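Local coordinates for esterase (Thermotoga maritima, PDB 3DOH), which is a thermostable esterase that hydrolyses carboxylic esters, probably through an alpha/beta-hydrolase domain, and carries an additional N-terminal immunoglobulin-like domain, at residues 27-32 and 127-132; 35-40 and 117-122. One frame throughout, in Å; residues are numbered along the deposited sequence.

In the fold
Both contacts lie in the N-terminal Ig-like domain, toward one end of the molecule: the centre of interaction 1 is about 31 Å from the centre of the chain, and that of interaction 2 about 35 Å. Interaction 1 joins two strands, whereas interaction 2 joins the loops that follow strands 32-34 and 110-114. Their centres are about 12 Å apart, and they meet directly where Glu32 CB lies 3.6 Å from Val121 CG1 and Pro128 CD 3.7 Å from Pro117 N. Neither contact includes the residues of the probable Ser271-His359-Asp319 triad, which belong to the alpha/beta-hydrolase part of the chain, with Ser271 on a likely nucleophile elbow.

Interaction 1 (27-32 and 127-132); sequences IEYPVE and EPFTSK
Apolar packing of Phe129 against Ile27 and Tyr29 joins strands 19-29 and 129-139 inside the Ig-like beta sandwich. The backbones stay well apart, with Tyr29 CA 10.9 Å from Phe129 CA, and side chains bridge the gap. Ile27 and Phe129 reach in from opposite directions. The CG2 methyl of Ile27 comes obliquely to the far end of the phenyl ring, 3.8 Å from Phe129 CZ, and also lies over one face of the Tyr29 ring, offset toward its rim. Tyr29 brings its phenol end to the side of the phenyl group: its OH sits near the plane of that ring, at the edge, 3.4 Å from Phe129 CE2. With CG between the backbone N and the carbonyl carbon (chi1 81°), Phe129 presents CE2 and CZ to the two partners. The phenol oxygen is also hydrogen-bonded to Gln114 OE1, which satisfies this buried polar atom. Gln114 serves the other side too, through a backbone hydrogen bond with Phe129. Strand 80-85 runs alongside: Val81 is hydrogen-bonded to Ile27 through the backbone and packs on Tyr29, and Leu83 packs on Ile27. Strand 110-114 adds Val112, and Ser131, whose CB lies at the edge of the Phe129 ring, packs on Val9 of strand 8-16.

Interaction 2 (35-40 and 117-122); sequences GQKLSP and PIFDVD
The phenyl ring of Phe119 is approached obliquely by the aliphatic chain of Lys37, which meets one side of the ring along CD2 and CE2. Lys37 CD comes to 3.5 Å from Phe119 CD2, and the next methylene, Lys37 CE, lies 3.8 Å from Phe119 CE2. The ammonium group stands farther off, with NZ 4.7 Å from CE2 of Phe119, so the touching is done by methylenes. Bends at chi3 and chi4 (143° and 96°) carry the end of the lysine past the ring. The Phe119 side chain also packs on Asn124.

A second, more deeply buried pair lies next to this one. Leu38 and Ile118 cross with methyl groups at their meeting point, Leu38 CD1 being 4.1 Å from Ile118 CG2. Both of these side chains also rest on Ile33 of strand 32-34, and Leu38 reaches Val61 of strand 53-64, which ties the pair into the apolar interior of the domain. The contact therefore grades from a buried aliphatic pair to a lysine-phenylalanine pair toward the surface.

On the 35-40 side the backbone is held by a hydrogen bond from Leu38 N to Gly35 O, 2.9 Å long, while Ile118 is hydrogen-bonded through its backbone to Val126. The backbone angles of Gln36 and Lys37 make residues 35-38 a type I beta turn, and the whole contact is loop-to-loop packing at the end of an Ig-like beta sandwich.

Interaction 1 (27-32 and 127-132)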
# COMPACT_ATOMS: atom_id res chain seq x y z
N ILE A 27 -20.14 29.85 0.94
CA ILE A 27 -19.70 31.23 0.71
C ILE A 27 -20.76 31.94 -0.11
O ILE A 27 -21.16 31.43 -1.15
CB ILE A 27 -18.35 31.28 -0.05
CG1 ILE A 27 -17.30 30.34 0.61
CG2 ILE A 27 -17.91 32.76 -0.22
CD1 ILE A 27 -16.16 29.88 -0.26
N GLU A 28 -21.24 33.09 0.36
CA GLU A 28 -22.17 33.91 -0.42
C GLU A 28 -21.38 34.97 -1.16
O GLU A 28 -20.85 35.91 -0.55
CB GLU A 28 -23.27 34.58 0.44
CG GLU A 28 -24.22 35.46 -0.40
CD GLU A 28 -25.51 35.90 0.33
OE1 GLU A 28 -25.49 36.32 1.51
OE2 GLU A 28 -26.58 35.84 -0.31
N TYR A 29 -21.29 34.79 -2.47
CA TYR A 29 -20.61 35.71 -3.35
C TYR A 29 -21.48 36.92 -3.74
O TYR A 29 -22.71 36.82 -3.73
CB TYR A 29 -20.15 34.95 -4.58
CG TYR A 29 -18.84 34.21 -4.33
CD1 TYR A 29 -17.62 34.88 -4.39
CD2 TYR A 29 -18.84 32.84 -4.01
CE1 TYR A 29 -16.42 34.21 -4.16
CE2 TYR A 29 -17.64 32.16 -3.78
CZ TYR A 29 -16.44 32.84 -3.86
OH TYR A 29 -15.24 32.19 -3.62
N PRO A 30 -20.84 38.08 -4.09
CA PRO A 30 -21.63 39.26 -4.51
C PRO A 30 -22.48 39.04 -5.80
O PRO A 30 -23.58 39.57 -5.89
CB PRO A 30 -20.57 40.37 -4.66
CG PRO A 30 -19.35 39.89 -3.93
CD PRO A 30 -19.39 38.39 -4.10
N VAL A 31 -21.97 38.28 -6.77
CA VAL A 31 -22.82 37.76 -7.85
C VAL A 31 -23.05 36.27 -7.78
O VAL A 31 -22.59 35.58 -6.85
CB VAL A 31 -22.27 38.00 -9.25
CG1 VAL A 31 -23.26 38.86 -10.09
CG2 VAL A 31 -20.82 38.52 -9.20
N GLU A 32 -23.79 35.78 -8.77
CA GLU A 32 -24.01 34.36 -8.93
C GLU A 32 -22.69 33.80 -9.46
O GLU A 32 -21.78 34.57 -9.76
CB GLU A 32 -25.17 34.07 -9.91
CG GLU A 32 -26.60 34.06 -9.33
CD GLU A 32 -27.60 33.20 -10.16
OE1 GLU A 32 -27.19 32.56 -11.17
OE2 GLU A 32 -28.80 33.14 -9.80
N GLU A 127 -11.87 37.60 -7.67
CA GLU A 127 -10.49 37.43 -7.26
C GLU A 127 -10.39 36.63 -5.95
O GLU A 127 -11.33 36.62 -5.14
CB GLU A 127 -9.77 38.79 -7.18
CG GLU A 127 -9.57 39.51 -8.56
CD GLU A 127 -8.58 38.80 -9.52
OE1 GLU A 127 -7.43 38.52 -9.10
OE2 GLU A 127 -8.93 38.52 -10.69
N PRO A 128 -9.26 35.91 -5.76
CA PRO A 128 -8.95 35.25 -4.49
C PRO A 128 -9.24 36.09 -3.21
O PRO A 128 -9.05 37.31 -3.20
CB PRO A 128 -7.45 35.00 -4.61
CG PRO A 128 -7.23 34.81 -6.06
CD PRO A 128 -8.24 35.65 -6.78
N PHE A 129 -9.74 35.43 -2.16
CA PHE A 129 -9.96 36.07 -0.86
C PHE A 129 -9.66 35.07 0.24
O PHE A 129 -9.63 33.87 0.01
CB PHE A 129 -11.41 36.59 -0.71
CG PHE A 129 -12.41 35.52 -0.33
CD1 PHE A 129 -12.60 35.17 1.03
CD2 PHE A 129 -13.14 34.84 -1.31
CE1 PHE A 129 -13.49 34.18 1.38
CE2 PHE A 129 -14.01 33.85 -0.97
CZ PHE A 129 -14.20 33.52 0.38
N THR A 130 -9.47 35.57 1.45
CA THR A 130 -9.25 34.72 2.61
C THR A 130 -10.00 35.35 3.74
O THR A 130 -10.13 36.56 3.79
CB THR A 130 -7.79 34.66 2.98
OG1 THR A 130 -7.05 34.26 1.83
CG2 THR A 130 -7.55 33.65 4.09
N SER A 131 -10.51 34.53 4.66
CA SER A 131 -11.49 34.98 5.64
C SER A 131 -11.67 33.96 6.76
O SER A 131 -11.71 32.75 6.51
CB SER A 131 -12.83 35.26 4.95
OG SER A 131 -13.80 35.69 5.89
N LYS A 132 -11.79 34.45 7.99
CA LYS A 132 -12.47 33.70 9.07
C LYS A 132 -13.94 33.49 8.64
O LYS A 132 -14.38 34.05 7.63
CB LYS A 132 -12.38 34.47 10.40
CG LYS A 132 -11.04 34.33 11.15
CD LYS A 132 -10.60 35.72 11.69
CE LYS A 132 -9.47 35.70 12.80
NZ LYS A 132 -8.19 34.93 12.47

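Interaction 2 (35-40 and 117-122)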
# COMPACT_ATOMS: atom_id res chain seq x y z
N GLY A 35 -21.14 26.65 -10.86
CA GLY A 35 -20.44 25.56 -10.20
C GLY A 35 -19.92 24.52 -11.16
O GLY A 35 -19.01 23.78 -10.83
N GLN A 36 -20.51 24.43 -12.34
CA GLN A 36 -20.07 23.52 -13.37
C GLN A 36 -18.56 23.68 -13.51
O GLN A 36 -17.83 22.70 -13.63
CB GLN A 36 -20.85 23.83 -14.65
CG GLN A 36 -20.22 23.43 -16.00
CD GLN A 36 -20.63 24.41 -17.13
OE1 GLN A 36 -21.82 24.72 -17.31
NE2 GLN A 36 -19.63 24.92 -17.88
N LYS A 37 -18.09 24.93 -13.42
CA LYS A 37 -16.65 25.25 -13.58
C LYS A 37 -15.78 25.26 -12.29
O LYS A 37 -14.56 25.46 -12.36
CB LYS A 37 -16.48 26.56 -14.39
CG LYS A 37 -16.08 26.33 -15.88
CD LYS A 37 -15.39 27.56 -16.50
CE LYS A 37 -14.24 27.21 -17.49
NZ LYS A 37 -14.60 27.18 -18.96
N LEU A 38 -16.39 25.03 -11.12
CA LEU A 38 -15.69 25.00 -9.83
C LEU A 38 -15.07 23.63 -9.57
O LEU A 38 -15.52 22.62 -10.12
CB LEU A 38 -16.66 25.36 -8.70
CG LEU A 38 -16.86 26.81 -8.22
CD1 LEU A 38 -16.45 27.91 -9.23
CD2 LEU A 38 -18.30 26.98 -7.79
N SER A 39 -14.04 23.59 -8.74
CA SER A 39 -13.38 22.34 -8.42
C SER A 39 -12.74 22.48 -7.03
O SER A 39 -12.31 23.56 -6.69
CB SER A 39 -12.35 22.01 -9.52
OG SER A 39 -11.33 21.13 -9.08
N PRO A 40 -12.70 21.41 -6.22
CA PRO A 40 -12.16 21.44 -4.84
C PRO A 40 -10.80 22.10 -4.66
O PRO A 40 -10.55 22.75 -3.66
CB PRO A 40 -12.10 19.95 -4.46
CG PRO A 40 -13.26 19.37 -5.21
CD PRO A 40 -13.23 20.06 -6.55
N PRO A 117 -8.51 32.74 -9.11
CA PRO A 117 -9.68 33.48 -9.53
C PRO A 117 -10.75 32.47 -9.93
O PRO A 117 -10.42 31.32 -10.14
CB PRO A 117 -9.17 34.28 -10.73
CG PRO A 117 -7.68 34.34 -10.55
CD PRO A 117 -7.36 32.99 -9.99
N ILE A 118 -12.02 32.88 -10.00
CA ILE A 118 -13.09 31.99 -10.46
C ILE A 118 -14.05 32.69 -11.41
O ILE A 118 -14.21 33.93 -11.38
CB ILE A 118 -13.91 31.35 -9.33
CG1 ILE A 118 -14.44 32.45 -8.39
CG2 ILE A 118 -13.11 30.27 -8.62
CD1 ILE A 118 -15.79 32.13 -7.72
N PHE A 119 -14.68 31.89 -12.27
CA PHE A 119 -15.55 32.44 -13.29
C PHE A 119 -16.91 32.77 -12.67
O PHE A 119 -17.43 31.97 -11.89
CB PHE A 119 -15.66 31.48 -14.49
CG PHE A 119 -14.41 31.46 -15.38
CD1 PHE A 119 -14.10 32.55 -16.21
CD2 PHE A 119 -13.54 30.35 -15.38
CE1 PHE A 119 -12.95 32.55 -17.03
CE2 PHE A 119 -12.38 30.32 -16.19
CZ PHE A 119 -12.09 31.42 -17.02
N ASP A 120 -17.46 33.95 -12.97
CA ASP A 120 -18.87 34.21 -12.62
C ASP A 120 -19.82 34.31 -13.84
O ASP A 120 -19.37 34.30 -15.01
CB ASP A 120 -19.01 35.40 -11.64
CG ASP A 120 -19.36 36.70 -12.33
OD1 ASP A 120 -19.25 36.75 -13.57
OD2 ASP A 120 -19.75 37.66 -11.63
N VAL A 121 -21.12 34.42 -13.56
CA VAL A 121 -22.16 34.37 -14.60
C VAL A 121 -22.18 35.60 -15.51
O VAL A 121 -22.71 35.54 -16.63
CB VAL A 121 -23.59 34.12 -14.00
CG1 VAL A 121 -23.54 32.99 -12.96
CG2 VAL A 121 -24.19 35.40 -13.40
N ASP A 122 -21.44 36.64 -15.12
CA ASP A 122 -21.66 38.01 -15.58
C ASP A 122 -20.73 38.59 -16.67
O ASP A 122 -21.13 39.53 -17.37
CB ASP A 122 -21.75 38.97 -14.40
CG ASP A 122 -20.51 39.84 -14.26
OD1 ASP A 122 -20.65 41.02 -13.88
OD2 ASP A 122 -19.40 39.34 -14.52